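Local atomic coordinates of uncharacterized conserved protein YndB, AHSA1/START domain (Micromonospora chersina, PDB entry 6V04), a protein that is of unknown function but is encoded in the dynemicin biosynthetic locus and has the START/Bet v1-like fold shared by polyketide cyclase/aromatases. Residues V14-S19 against G125-V130; V37-G42 against G140-Y145; D62-E67 against W81-V86; D75-R80 against V92-T97. One frame throughout, in Å; residues are numbered along the deposited sequence.

From the N terminus, strand 14-20 is the first element to be tied: contact 1 fastens this edge strand to the long helix 116-139, closing a loop of more than a hundred residues. Contact 2 ties the end of helix 34-40, inside that loop, to the segment that follows the long helix, beyond it, so contacts 1 and 2 cross. Contacts 3 and 4 are nested within both. They join three neighbouring strands of the sheet, 63-72 to 76-83 and 76-83 to 90-98, and cross because, on the shared strand, 75-80 of contact 4 comes before 81-86 of contact 3. Trp126, Trp94, Trp81 and Phe41 carry packing between contacts.

Contact 1: residues V14-S19 against G125-V130; sequences VRVMVS and GWLDFV
Val14 begins the contact, its CG1 lying 4.2 Å from CD1 of the Trp126 indole and approaching the ring obliquely. Two residues on, Val16 divides its methyls between three helix residues. With CG1 anti to the backbone N (chi1 162°), that methyl meets Leu127 CD2 at 3.5 Å and Val130 CG2 at 3.8 Å, while CG2 lies over the Trp126 CB at 3.9 Å. Cutting Val16 back to an alanine would remove both methyls and is likely to open a gap beside Leu127 CD2, Val130 CG2 and Trp126 CB. Val18 and Val130 lie alongside, pointing opposite ways, with Val18 CG1 3.7 Å from Val130 CB. The alternation of Val14, Val16 and Val18 is that of a strand giving one face to a helix, and the two short axes run nearly parallel, 20° apart and 8.5 Å at closest approach. Such a long helix laid against a curved antiparallel sheet is the hallmark of the START/Bet v1-like fold. Strand 14-20 is an outermost strand of this sheet, hydrogen-bonded through its backbone to strand 103-110; Trp126 NE1 bonds to Asp109 of that same neighbour, and its ring meets Trp94 on strand 90-98 beyond.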
loop_
_atom_site.group_PDB
_atom_site.type_symbol
_atom_site.label_atom_id
_atom_site.label_comp_id
_atom_site.label_asym_id
_atom_site.label_seq_id
_atom_site.Cartn_x
_atom_site.Cartn_y
_atom_site.Cartn_z
ATOM N N VAL A 14 13.913 3.432 6.970
ATOM C CA VAL A 14 12.967 3.680 8.043
ATOM C C VAL A 14 13.253 2.709 9.176
ATOM O O VAL A 14 13.402 1.504 8.950
ATOM C CB VAL A 14 11.524 3.536 7.534
ATOM C CG1 VAL A 14 10.564 3.570 8.695
ATOM C CG2 VAL A 14 11.229 4.646 6.540
ATOM N N ARG A 15 13.359 3.238 10.392
ATOM C CA ARG A 15 13.615 2.445 11.589
ATOM C C ARG A 15 12.581 2.825 12.634
ATOM O O ARG A 15 12.456 4.003 12.984
ATOM C CB ARG A 15 15.022 2.688 12.134
ATOM C CG ARG A 15 16.114 2.199 11.247
ATOM C CD ARG A 15 17.383 3.012 11.472
ATOM N NE ARG A 15 17.493 4.053 10.456
ATOM C CZ ARG A 15 17.954 5.282 10.662
ATOM N NH1 ARG A 15 18.357 5.666 11.869
ATOM N NH2 ARG A 15 17.999 6.135 9.649
ATOM N N VAL A 16 11.826 1.839 13.112
ATOM C CA VAL A 16 10.787 2.043 14.113
ATOM C C VAL A 16 10.966 0.984 15.192
ATOM O O VAL A 16 11.397 -0.139 14.916
ATOM C CB VAL A 16 9.371 1.979 13.491
ATOM C CG1 VAL A 16 8.313 1.761 14.554
ATOM C CG2 VAL A 16 9.084 3.256 12.715
ATOM N N MET A 17 10.655 1.354 16.433
ATOM C CA MET A 17 10.785 0.449 17.563
ATOM C C MET A 17 9.541 0.541 18.435
ATOM O O MET A 17 8.872 1.577 18.485
ATOM C CB MET A 17 12.031 0.767 18.427
ATOM C CG MET A 17 13.372 0.563 17.746
ATOM S SD MET A 17 13.885 1.946 16.703
ATOM C CE MET A 17 15.666 1.739 16.715
ATOM N N VAL A 18 9.231 -0.558 19.115
ATOM C CA VAL A 18 8.249 -0.550 20.192
ATOM C C VAL A 18 8.773 -1.437 21.315
ATOM O O VAL A 18 9.374 -2.486 21.065
ATOM C CB VAL A 18 6.852 -1.008 19.711
ATOM C CG1 VAL A 18 6.870 -2.463 19.251
ATOM C CG2 VAL A 18 5.812 -0.794 20.806
ATOM N N SER A 19 8.570 -0.991 22.549
ATOM C CA SER A 19 8.881 -1.766 23.740
ATOM C C SER A 19 7.573 -2.206 24.376
ATOM O O SER A 19 6.677 -1.381 24.580
ATOM C CB SER A 19 9.706 -0.946 24.731
ATOM O OG SER A 19 9.842 -1.636 25.959
ATOM N N GLY A 125 3.265 4.572 8.899
ATOM C CA GLY A 125 2.654 3.267 8.702
ATOM C C GLY A 125 3.202 2.214 9.638
ATOM O O GLY A 125 2.450 1.433 10.226
ATOM N N TRP A 126 4.528 2.182 9.798
ATOM C CA TRP A 126 5.120 1.210 10.712
ATOM C C TRP A 126 4.830 1.545 12.170
ATOM O O TRP A 126 4.691 0.631 12.991
ATOM C CB TRP A 126 6.632 1.119 10.474
ATOM C CG TRP A 126 6.990 0.224 9.320
ATOM C CD1 TRP A 126 7.616 0.577 8.163
ATOM C CD2 TRP A 126 6.736 -1.177 9.224
ATOM N NE1 TRP A 126 7.763 -0.514 7.351
ATOM C CE2 TRP A 126 7.232 -1.608 7.979
ATOM C CE3 TRP A 126 6.137 -2.106 10.066
ATOM C CZ2 TRP A 126 7.142 -2.927 7.564
ATOM C CZ3 TRP A 126 6.056 -3.417 9.651
ATOM C CH2 TRP A 126 6.557 -3.812 8.411
ATOM N N LEU A 127 4.715 2.832 12.516
ATOM C CA LEU A 127 4.334 3.175 13.882
ATOM C C LEU A 127 2.918 2.704 14.181
ATOM O O LEU A 127 2.618 2.282 15.304
ATOM C CB LEU A 127 4.454 4.683 14.108
ATOM C CG LEU A 127 5.880 5.213 14.292
ATOM C CD1 LEU A 127 5.856 6.732 14.362
ATOM C CD2 LEU A 127 6.507 4.632 15.546
ATOM N N ASP A 128 2.030 2.786 13.185
ATOM C CA ASP A 128 0.676 2.262 13.325
ATOM C C ASP A 128 0.701 0.755 13.555
ATOM O O ASP A 128 0.048 0.240 14.469
ATOM C CB ASP A 128 -0.115 2.650 12.069
ATOM C CG ASP A 128 -1.473 1.997 11.989
ATOM O OD1 ASP A 128 -1.536 0.804 11.643
ATOM O OD2 ASP A 128 -2.474 2.695 12.246
ATOM N N PHE A 129 1.493 0.033 12.766
ATOM C CA PHE A 129 1.521 -1.417 12.907
ATOM C C PHE A 129 2.088 -1.840 14.261
ATOM O O PHE A 129 1.536 -2.732 14.910
ATOM C CB PHE A 129 2.324 -2.037 11.763
ATOM C CG PHE A 129 1.542 -2.206 10.481
ATOM C CD1 PHE A 129 0.239 -2.710 10.487
ATOM C CD2 PHE A 129 2.113 -1.868 9.272
ATOM C CE1 PHE A 129 -0.457 -2.877 9.312
ATOM C CE2 PHE A 129 1.413 -2.034 8.088
ATOM C CZ PHE A 129 0.126 -2.538 8.114
ATOM N N VAL A 130 3.186 -1.222 14.717
ATOM C CA VAL A 130 3.712 -1.652 16.011
ATOM C C VAL A 130 2.792 -1.196 17.138
ATOM O O VAL A 130 2.704 -1.853 18.181
ATOM C CB VAL A 130 5.173 -1.195 16.231
ATOM C CG1 VAL A 130 6.052 -1.748 15.120
ATOM C CG2 VAL A 130 5.316 0.325 16.333
#

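Contact 2: residues V37-G42 against G140-Y145; sequences VAQWFG and GKPSRY
Arg144 folds its side chain back against the last turn of helix 34-40, bending at chi2 (-90°) and again at chi3 (-59°). The first bend sets CD against the backbone of Trp40 and Phe41; the second turns the guanidinium so that NH1 reaches Ala38 O, a 2.8 Å bond that lies close to the guanidinium plane. Gly42 CA sits over the centre of one face of that group, 3.6 Å from Arg144 CZ, and NH2 has a weak further bond to Phe58 O. Beside it, Gln39 O receives Ser143 N at 2.8 Å, and Arg144 N only weakly. In this START/Bet v1-like domain the contact joins a short helix to the segment leaving the long helix 116-139, which passes the helix end as an irregular loop. Ser143 places OG between its backbone N and carbonyl carbon (chi1 59°), where it touches Trp40 CB at 3.3 Å and bonds to Arg132 O on the long helix. Trp40 touches this segment through CB; its NE1 bonds to Ala30 O, and its side chain also touches Leu133. A water accepts from Tyr145 N at 3.0 Å and gives a weak bond to Phe41 O.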
loop_
_atom_site.group_PDB
_atom_site.type_symbol
_atom_site.label_atom_id
_atom_site.label_comp_id
_atom_site.label_asym_id
_atom_site.label_seq_id
_atom_site.Cartn_x
_atom_site.Cartn_y
_atom_site.Cartn_z
ATOM N N VAL A 37 -0.935 -13.200 13.974
ATOM C CA VAL A 37 -0.599 -12.097 13.077
ATOM C C VAL A 37 -1.860 -11.459 12.509
ATOM O O VAL A 37 -1.916 -10.238 12.304
ATOM C CB VAL A 37 0.347 -12.591 11.959
ATOM C CG1 VAL A 37 0.593 -11.512 10.902
ATOM C CG2 VAL A 37 1.672 -13.047 12.554
ATOM N N ALA A 38 -2.887 -12.270 12.249
ATOM C CA ALA A 38 -4.145 -11.756 11.718
ATOM C C ALA A 38 -4.925 -10.935 12.732
ATOM O O ALA A 38 -5.904 -10.284 12.353
ATOM C CB ALA A 38 -4.988 -12.924 11.213
ATOM N N GLN A 39 -4.534 -10.949 14.005
ATOM C CA GLN A 39 -5.249 -10.159 14.999
ATOM C C GLN A 39 -4.771 -8.718 15.069
ATOM O O GLN A 39 -5.475 -7.881 15.639
ATOM C CB GLN A 39 -5.126 -10.798 16.384
ATOM C CG GLN A 39 -5.560 -12.254 16.436
ATOM C CD GLN A 39 -6.964 -12.455 15.949
ATOM O OE1 GLN A 39 -7.221 -13.278 15.067
ATOM N NE2 GLN A 39 -7.892 -11.705 16.522
ATOM N N TRP A 40 -3.580 -8.400 14.523
ATOM C CA TRP A 40 -3.064 -7.036 14.585
ATOM C C TRP A 40 -2.469 -6.529 13.281
ATOM O O TRP A 40 -2.462 -5.310 13.073
ATOM C CB TRP A 40 -1.999 -6.922 15.703
ATOM C CG TRP A 40 -0.773 -7.750 15.443
ATOM C CD1 TRP A 40 -0.607 -9.074 15.737
ATOM C CD2 TRP A 40 0.440 -7.321 14.815
ATOM N NE1 TRP A 40 0.639 -9.492 15.334
ATOM C CE2 TRP A 40 1.297 -8.437 14.757
ATOM C CE3 TRP A 40 0.885 -6.105 14.294
ATOM C CZ2 TRP A 40 2.586 -8.363 14.207
ATOM C CZ3 TRP A 40 2.174 -6.040 13.744
ATOM C CH2 TRP A 40 2.984 -7.166 13.690
ATOM N N PHE A 41 -1.971 -7.398 12.397
ATOM C CA PHE A 41 -1.232 -6.983 11.209
ATOM C C PHE A 41 -2.030 -7.239 9.936
ATOM O O PHE A 41 -2.440 -6.291 9.262
ATOM C CB PHE A 41 0.117 -7.712 11.174
ATOM C CG PHE A 41 1.018 -7.297 10.033
ATOM C CD1 PHE A 41 1.418 -5.987 9.895
ATOM C CD2 PHE A 41 1.504 -8.243 9.137
ATOM C CE1 PHE A 41 2.271 -5.610 8.853
ATOM C CE2 PHE A 41 2.354 -7.873 8.100
ATOM C CZ PHE A 41 2.718 -6.559 7.954
ATOM N N GLY A 42 -2.231 -8.495 9.573
ATOM C CA GLY A 42 -2.884 -8.833 8.323
ATOM C C GLY A 42 -2.931 -10.334 8.189
ATOM O O GLY A 42 -2.460 -11.073 9.057
ATOM N N GLY A 140 -5.341 -8.782 24.288
ATOM C CA GLY A 140 -5.751 -10.016 23.663
ATOM C C GLY A 140 -6.846 -9.857 22.633
ATOM O O GLY A 140 -7.238 -10.853 22.009
ATOM N N LYS A 141 -7.351 -8.648 22.440
ATOM C CA LYS A 141 -8.418 -8.379 21.486
ATOM C C LYS A 141 -7.817 -8.006 20.144
ATOM O O LYS A 141 -6.682 -7.531 20.073
ATOM C CB LYS A 141 -9.299 -7.237 21.986
ATOM C CG LYS A 141 -9.945 -7.463 23.343
ATOM C CD LYS A 141 -11.057 -8.481 23.255
ATOM C CE LYS A 141 -11.757 -8.680 24.596
ATOM N NZ LYS A 141 -12.476 -7.453 25.056
ATOM N N PRO A 142 -8.540 -8.206 19.047
ATOM C CA PRO A 142 -8.003 -7.768 17.760
ATOM C C PRO A 142 -7.837 -6.260 17.715
ATOM O O PRO A 142 -8.655 -5.498 18.235
ATOM C CB PRO A 142 -9.033 -8.262 16.741
ATOM C CG PRO A 142 -10.253 -8.540 17.512
ATOM C CD PRO A 142 -9.810 -8.929 18.894
ATOM N N SER A 143 -6.748 -5.835 17.090
ATOM C CA SER A 143 -6.431 -4.428 16.929
ATOM C C SER A 143 -6.245 -4.048 15.469
ATOM O O SER A 143 -5.784 -2.942 15.185
ATOM C CB SER A 143 -5.162 -4.108 17.719
ATOM O OG SER A 143 -4.133 -4.927 17.208
ATOM N N ARG A 144 -6.601 -4.935 14.536
ATOM C CA ARG A 144 -6.532 -4.657 13.105
ATOM C C ARG A 144 -7.355 -3.433 12.731
ATOM O O ARG A 144 -8.446 -3.216 13.271
ATOM C CB ARG A 144 -7.109 -5.827 12.301
ATOM C CG ARG A 144 -6.377 -7.143 12.380
ATOM C CD ARG A 144 -5.306 -7.267 11.308
ATOM N NE ARG A 144 -5.816 -7.151 9.936
ATOM C CZ ARG A 144 -6.299 -8.160 9.215
ATOM N NH1 ARG A 144 -6.357 -9.387 9.719
ATOM N NH2 ARG A 144 -6.723 -7.934 7.977
ATOM N N TYR A 145 -6.913 -2.702 11.712
ATOM C CA TYR A 145 -7.866 -1.809 11.055
ATOM C C TYR A 145 -8.690 -2.602 10.055
ATOM O O TYR A 145 -8.270 -3.666 9.587
ATOM C CB TYR A 145 -7.176 -0.639 10.360
ATOM C CG TYR A 145 -6.217 -0.962 9.232
ATOM C CD1 TYR A 145 -6.660 -1.187 7.932
ATOM C CD2 TYR A 145 -4.855 -0.951 9.454
ATOM C CE1 TYR A 145 -5.758 -1.451 6.896
ATOM C CE2 TYR A 145 -3.955 -1.201 8.439
ATOM C CZ TYR A 145 -4.396 -1.445 7.163
ATOM O OH TYR A 145 -3.442 -1.676 6.175
HETATM O O HOH W 1 -4.555 -4.030 10.407
#

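Contact 3: residues D62-E67 against W81-V86; sequences DFFDIE and WSFLGV
Phe64 and Trp81 lie almost flat together, a face-to-face stack with the centroids of the Phe64 ring and the indole six-membered ring 3.6 Å apart and planes at 12°. Along Phe64, CB and CG lie near Trp81 CE3 and CD2, CD1 near CZ3, and CD2 over the fused CD2-CE2 bond; CE1 falls between Trp81 CZ2 and Phe83 CD1, CE2 reaches Trp81 NE1 at 3.3 Å, and CZ ends 3.5 Å from Phe83 CD1. Trp81 stacks on one Phe64 face and Phe83 meets the other obliquely. A leucine in place of Trp81 would probably uncover one face of the Phe64 ring and leave it freer to turn. These aromatics share one side of an antiparallel hairpin, strands 63-72 and 76-83, within the START/Bet v1-like sheet. Asp65 and Ser82 form a hydrogen-bonded pair. In the type II turn from Ser82 to Gly85, Leu84 CA makes a CH-pi contact over one Phe63 face and Leu84 N bonds to Phe63 O at 2.8 Å. Asp62, paired with Arg148 and Arg259, touches the Phe83 edge.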
loop_
_atom_site.group_PDB
_atom_site.type_symbol
_atom_site.label_atom_id
_atom_site.label_comp_id
_atom_site.label_asym_id
_atom_site.label_seq_id
_atom_site.Cartn_x
_atom_site.Cartn_y
_atom_site.Cartn_z
ATOM N N ASP A 62 -5.392 -3.965 -0.306
ATOM C CA ASP A 62 -3.947 -3.835 -0.149
ATOM C C ASP A 62 -3.320 -5.170 0.245
ATOM O O ASP A 62 -3.909 -5.977 0.974
ATOM C CB ASP A 62 -3.605 -2.791 0.915
ATOM C CG ASP A 62 -3.826 -1.357 0.454
ATOM O OD1 ASP A 62 -4.239 -1.112 -0.699
ATOM O OD2 ASP A 62 -3.572 -0.473 1.296
ATOM N N PHE A 63 -2.093 -5.384 -0.223
ATOM C CA PHE A 63 -1.360 -6.603 0.084
ATOM C C PHE A 63 0.106 -6.351 -0.249
ATOM O O PHE A 63 0.427 -5.409 -0.975
ATOM C CB PHE A 63 -1.883 -7.801 -0.701
ATOM C CG PHE A 63 -1.666 -7.716 -2.183
ATOM C CD1 PHE A 63 -2.555 -7.026 -2.988
ATOM C CD2 PHE A 63 -0.594 -8.370 -2.781
ATOM C CE1 PHE A 63 -2.373 -6.973 -4.359
ATOM C CE2 PHE A 63 -0.413 -8.318 -4.148
ATOM C CZ PHE A 63 -1.307 -7.619 -4.937
ATOM N N PHE A 64 0.982 -7.212 0.281
ATOM C CA PHE A 64 2.383 -7.297 -0.132
ATOM C C PHE A 64 2.679 -8.729 -0.550
ATOM O O PHE A 64 2.265 -9.682 0.127
ATOM C CB PHE A 64 3.389 -6.958 0.983
ATOM C CG PHE A 64 3.410 -5.529 1.429
ATOM C CD1 PHE A 64 2.581 -5.108 2.446
ATOM C CD2 PHE A 64 4.336 -4.628 0.904
ATOM C CE1 PHE A 64 2.611 -3.815 2.897
ATOM C CE2 PHE A 64 4.377 -3.332 1.359
ATOM C CZ PHE A 64 3.525 -2.921 2.360
ATOM N N ASP A 65 3.409 -8.882 -1.654
ATOM C CA ASP A 65 4.057 -10.148 -1.976
ATOM C C ASP A 65 5.398 -10.212 -1.248
ATOM O O ASP A 65 6.175 -9.258 -1.304
ATOM C CB ASP A 65 4.277 -10.279 -3.483
ATOM C CG ASP A 65 2.993 -10.513 -4.260
ATOM O OD1 ASP A 65 2.022 -11.032 -3.682
ATOM O OD2 ASP A 65 2.975 -10.184 -5.468
ATOM N N ILE A 66 5.681 -11.341 -0.591
ATOM C CA ILE A 66 6.819 -11.469 0.318
ATOM C C ILE A 66 7.717 -12.623 -0.117
ATOM O O ILE A 66 7.239 -13.707 -0.466
ATOM C CB ILE A 66 6.348 -11.704 1.769
ATOM C CG1 ILE A 66 5.430 -10.567 2.226
ATOM C CG2 ILE A 66 7.562 -11.858 2.700
ATOM C CD1 ILE A 66 4.749 -10.824 3.558
ATOM N N GLU A 67 9.026 -12.400 -0.037
ATOM C CA GLU A 67 10.026 -13.459 -0.146
ATOM C C GLU A 67 10.836 -13.447 1.142
ATOM O O GLU A 67 11.424 -12.419 1.492
ATOM C CB GLU A 67 10.941 -13.247 -1.356
ATOM C CG GLU A 67 10.241 -13.355 -2.696
ATOM C CD GLU A 67 10.000 -14.793 -3.115
ATOM O OE1 GLU A 67 10.429 -15.710 -2.382
ATOM O OE2 GLU A 67 9.383 -15.005 -4.181
ATOM N N TRP A 81 9.776 -7.486 0.324
ATOM C CA TRP A 81 8.400 -7.482 -0.144
ATOM C C TRP A 81 8.157 -6.373 -1.156
ATOM O O TRP A 81 8.958 -5.451 -1.328
ATOM C CB TRP A 81 7.434 -7.422 1.042
ATOM C CG TRP A 81 7.282 -6.147 1.836
ATOM C CD1 TRP A 81 7.774 -4.911 1.570
ATOM C CD2 TRP A 81 6.526 -6.024 3.045
ATOM N NE1 TRP A 81 7.393 -4.024 2.551
ATOM C CE2 TRP A 81 6.612 -4.686 3.461
ATOM C CE3 TRP A 81 5.775 -6.926 3.808
ATOM C CZ2 TRP A 81 5.976 -4.219 4.616
ATOM C CZ3 TRP A 81 5.147 -6.463 4.955
ATOM C CH2 TRP A 81 5.242 -5.126 5.342
ATOM N N SER A 82 7.011 -6.499 -1.838
ATOM C CA SER A 82 6.612 -5.625 -2.933
ATOM C C SER A 82 5.151 -5.251 -2.730
ATOM O O SER A 82 4.280 -6.131 -2.760
ATOM C CB SER A 82 6.798 -6.327 -4.280
ATOM O OG SER A 82 6.221 -5.586 -5.340
ATOM N N PHE A 83 4.884 -3.957 -2.539
ATOM C CA PHE A 83 3.517 -3.513 -2.266
ATOM C C PHE A 83 2.646 -3.672 -3.503
ATOM O O PHE A 83 2.991 -3.219 -4.597
ATOM C CB PHE A 83 3.505 -2.065 -1.793
ATOM C CG PHE A 83 2.167 -1.588 -1.306
ATOM C CD1 PHE A 83 1.450 -2.317 -0.381
ATOM C CD2 PHE A 83 1.663 -0.383 -1.745
ATOM C CE1 PHE A 83 0.217 -1.862 0.061
ATOM C CE2 PHE A 83 0.433 0.061 -1.301
ATOM C CZ PHE A 83 -0.258 -0.654 -0.388
ATOM N N LEU A 84 1.495 -4.301 -3.312
ATOM C CA LEU A 84 0.534 -4.596 -4.376
ATOM C C LEU A 84 1.143 -5.465 -5.467
ATOM O O LEU A 84 0.593 -5.561 -6.573
ATOM C CB LEU A 84 -0.049 -3.309 -4.982
ATOM C CG LEU A 84 -0.649 -2.322 -3.989
ATOM C CD1 LEU A 84 -1.026 -1.037 -4.731
ATOM C CD2 LEU A 84 -1.836 -2.911 -3.277
ATOM N N GLY A 85 2.284 -6.104 -5.179
ATOM C CA GLY A 85 2.968 -6.914 -6.154
ATOM C C GLY A 85 3.690 -6.148 -7.239
ATOM O O GLY A 85 4.348 -6.773 -8.074
ATOM N N VAL A 86 3.602 -4.822 -7.244
ATOM C CA VAL A 86 4.206 -4.010 -8.290
ATOM C C VAL A 86 5.224 -3.022 -7.754
ATOM O O VAL A 86 6.041 -2.522 -8.539
ATOM C CB VAL A 86 3.126 -3.262 -9.100
ATOM C CG1 VAL A 86 2.133 -4.245 -9.641
ATOM C CG2 VAL A 86 2.425 -2.194 -8.251
HETATM O O HOH W 2 5.145 -9.680 -6.927
#

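Contact 4: residues D75-R80 against V92-T97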
loop_
_atom_site.group_PDB
_atom_site.type_symbol
_atom_site.label_atom_id
_atom_site.label_comp_id
_atom_site.label_asym_id
_atom_site.label_seq_id
_atom_site.Cartn_x
_atom_site.Cartn_y
_atom_site.Cartn_z
ATOM N N ASP A 75 14.195 -14.406 17.595
ATOM C CA ASP A 75 15.274 -13.481 17.283
ATOM C C ASP A 75 14.852 -12.507 16.188
ATOM O O ASP A 75 14.675 -11.312 16.456
ATOM C CB ASP A 75 16.519 -14.274 16.887
ATOM C CG ASP A 75 17.707 -13.394 16.579
ATOM O OD1 ASP A 75 17.548 -12.162 16.481
ATOM O OD2 ASP A 75 18.814 -13.948 16.442
ATOM N N ARG A 76 14.686 -12.976 14.954
ATOM C CA ARG A 76 14.349 -12.015 13.913
ATOM C C ARG A 76 13.768 -12.691 12.680
ATOM O O ARG A 76 13.922 -13.896 12.457
ATOM C CB ARG A 76 15.568 -11.184 13.521
ATOM C CG ARG A 76 16.566 -11.943 12.700
ATOM C CD ARG A 76 17.882 -11.189 12.665
ATOM N NE ARG A 76 18.498 -11.197 13.981
ATOM C CZ ARG A 76 19.558 -10.473 14.315
ATOM N NH1 ARG A 76 20.115 -9.665 13.428
ATOM N NH2 ARG A 76 20.047 -10.554 15.542
ATOM N N LEU A 77 13.053 -11.876 11.908
ATOM C CA LEU A 77 12.549 -12.215 10.591
ATOM C C LEU A 77 13.169 -11.249 9.597
ATOM O O LEU A 77 13.102 -10.037 9.802
ATOM C CB LEU A 77 11.023 -12.081 10.539
ATOM C CG LEU A 77 10.231 -12.982 11.478
ATOM C CD1 LEU A 77 8.827 -12.431 11.671
ATOM C CD2 LEU A 77 10.175 -14.377 10.906
ATOM N N LEU A 78 13.762 -11.780 8.531
ATOM C CA LEU A 78 14.322 -10.971 7.458
ATOM C C LEU A 78 13.647 -11.377 6.159
ATOM O O LEU A 78 13.696 -12.552 5.778
ATOM C CB LEU A 78 15.832 -11.164 7.352
ATOM C CG LEU A 78 16.555 -10.875 8.658
ATOM C CD1 LEU A 78 18.031 -11.201 8.517
ATOM C CD2 LEU A 78 16.378 -9.432 9.049
ATOM N N PHE A 79 13.068 -10.402 5.469
ATOM C CA PHE A 79 12.316 -10.681 4.258
ATOM C C PHE A 79 12.310 -9.464 3.347
ATOM O O PHE A 79 12.684 -8.356 3.735
ATOM C CB PHE A 79 10.881 -11.140 4.587
ATOM C CG PHE A 79 10.105 -10.200 5.485
ATOM C CD1 PHE A 79 10.190 -10.303 6.864
ATOM C CD2 PHE A 79 9.254 -9.252 4.951
ATOM C CE1 PHE A 79 9.463 -9.451 7.684
ATOM C CE2 PHE A 79 8.532 -8.398 5.774
ATOM C CZ PHE A 79 8.636 -8.504 7.135
ATOM N N ARG A 80 11.912 -9.708 2.106
ATOM C CA ARG A 80 11.756 -8.686 1.087
ATOM C C ARG A 80 10.298 -8.665 0.651
ATOM O O ARG A 80 9.638 -9.708 0.622
ATOM C CB ARG A 80 12.668 -8.982 -0.099
ATOM C CG ARG A 80 14.135 -8.808 0.235
ATOM C CD ARG A 80 15.012 -9.482 -0.787
ATOM N NE ARG A 80 14.978 -10.938 -0.662
ATOM C CZ ARG A 80 14.469 -11.778 -1.561
ATOM N NH1 ARG A 80 13.932 -11.335 -2.692
ATOM N NH2 ARG A 80 14.522 -13.084 -1.331
ATOM N N VAL A 92 13.075 -5.739 4.589
ATOM C CA VAL A 92 12.396 -5.541 5.863
ATOM C C VAL A 92 13.010 -6.469 6.902
ATOM O O VAL A 92 13.302 -7.636 6.616
ATOM C CB VAL A 92 10.870 -5.768 5.740
ATOM C CG1 VAL A 92 10.164 -5.475 7.055
ATOM C CG2 VAL A 92 10.291 -4.877 4.628
ATOM N N GLY A 93 13.220 -5.943 8.103
ATOM C CA GLY A 93 13.666 -6.770 9.210
ATOM C C GLY A 93 12.840 -6.522 10.452
ATOM O O GLY A 93 12.534 -5.370 10.770
ATOM N N TRP A 94 12.422 -7.594 11.133
ATOM C CA TRP A 94 11.761 -7.514 12.430
ATOM C C TRP A 94 12.667 -8.224 13.421
ATOM O O TRP A 94 12.866 -9.437 13.315
ATOM C CB TRP A 94 10.383 -8.178 12.409
ATOM C CG TRP A 94 9.335 -7.534 11.573
ATOM C CD1 TRP A 94 9.426 -6.372 10.861
ATOM C CD2 TRP A 94 8.007 -8.032 11.368
ATOM N NE1 TRP A 94 8.221 -6.119 10.226
ATOM C CE2 TRP A 94 7.347 -7.128 10.521
ATOM C CE3 TRP A 94 7.316 -9.165 11.823
ATOM C CZ2 TRP A 94 6.029 -7.317 10.112
ATOM C CZ3 TRP A 94 6.006 -9.348 11.416
ATOM C CH2 TRP A 94 5.380 -8.427 10.572
ATOM N N THR A 95 13.233 -7.478 14.367
ATOM C CA THR A 95 14.247 -8.005 15.273
ATOM C C THR A 95 13.798 -7.810 16.711
ATOM O O THR A 95 13.394 -6.707 17.094
ATOM C CB THR A 95 15.595 -7.324 15.031
ATOM O OG1 THR A 95 15.915 -7.410 13.636
ATOM C CG2 THR A 95 16.706 -7.969 15.872
ATOM N N LEU A 96 13.860 -8.883 17.497
ATOM C CA LEU A 96 13.462 -8.860 18.897
ATOM C C LEU A 96 14.688 -8.828 19.790
ATOM O O LEU A 96 15.615 -9.624 19.609
ATOM C CB LEU A 96 12.638 -10.087 19.266
ATOM C CG LEU A 96 11.293 -10.211 18.567
ATOM C CD1 LEU A 96 10.535 -11.375 19.162
ATOM C CD2 LEU A 96 10.497 -8.915 18.669
ATOM N N THR A 97 14.664 -7.944 20.778
ATOM C CA THR A 97 15.670 -7.924 21.827
ATOM C C THR A 97 14.966 -7.967 23.172
ATOM O O THR A 97 14.067 -7.160 23.435
ATOM C CB THR A 97 16.569 -6.691 21.710
ATOM O OG1 THR A 97 15.791 -5.499 21.831
ATOM C CG2 THR A 97 17.262 -6.678 20.361
HETATM O O HOH W 3 17.755 -10.287 18.364
#
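Asp75 OD1 is gripped by NE and NH2 of the adjacent Arg76 and by a water that carries the link across to Leu96 O. The salt bridge is side-on: Arg76 NE, 2.8 Å from Asp75 OD1, comes from above the carboxylate plane, while NH2 is met by the syn lone pair of OD1. This probably steadies the guanidinium, whose face lies against Thr95 CG2. Asp75 and Arg76 also form a classic beta bulge opposite Glu72. From there the strands run antiparallel, 174° apart, as two arms of a hairpin. Leu77 with Trp94 and Phe79 with Val92 are hydrogen-bonded pairs, each with two backbone bonds; Leu77 N to Trp94 O measures 2.8 Å. Phe79 swings CG between its backbone N and carbonyl carbon (chi1 54°), which brings one ring face against Val92 CB in a CH-pi contact, Phe79 CZ 3.4 Å from Val92 CG1, and presents its edge to the five-membered ring of Trp94 in a T-shaped pair with planes at 85°. Leu77 CD1 meets the same indole obliquely, 3.6 Å from Trp94 CE3. Helix 24-32 packs on Leu77 and Leu96, Trp94 touches Leu105 and Val107 of strand 103-110, and strand 63-72 flanks the pair beyond 76-83.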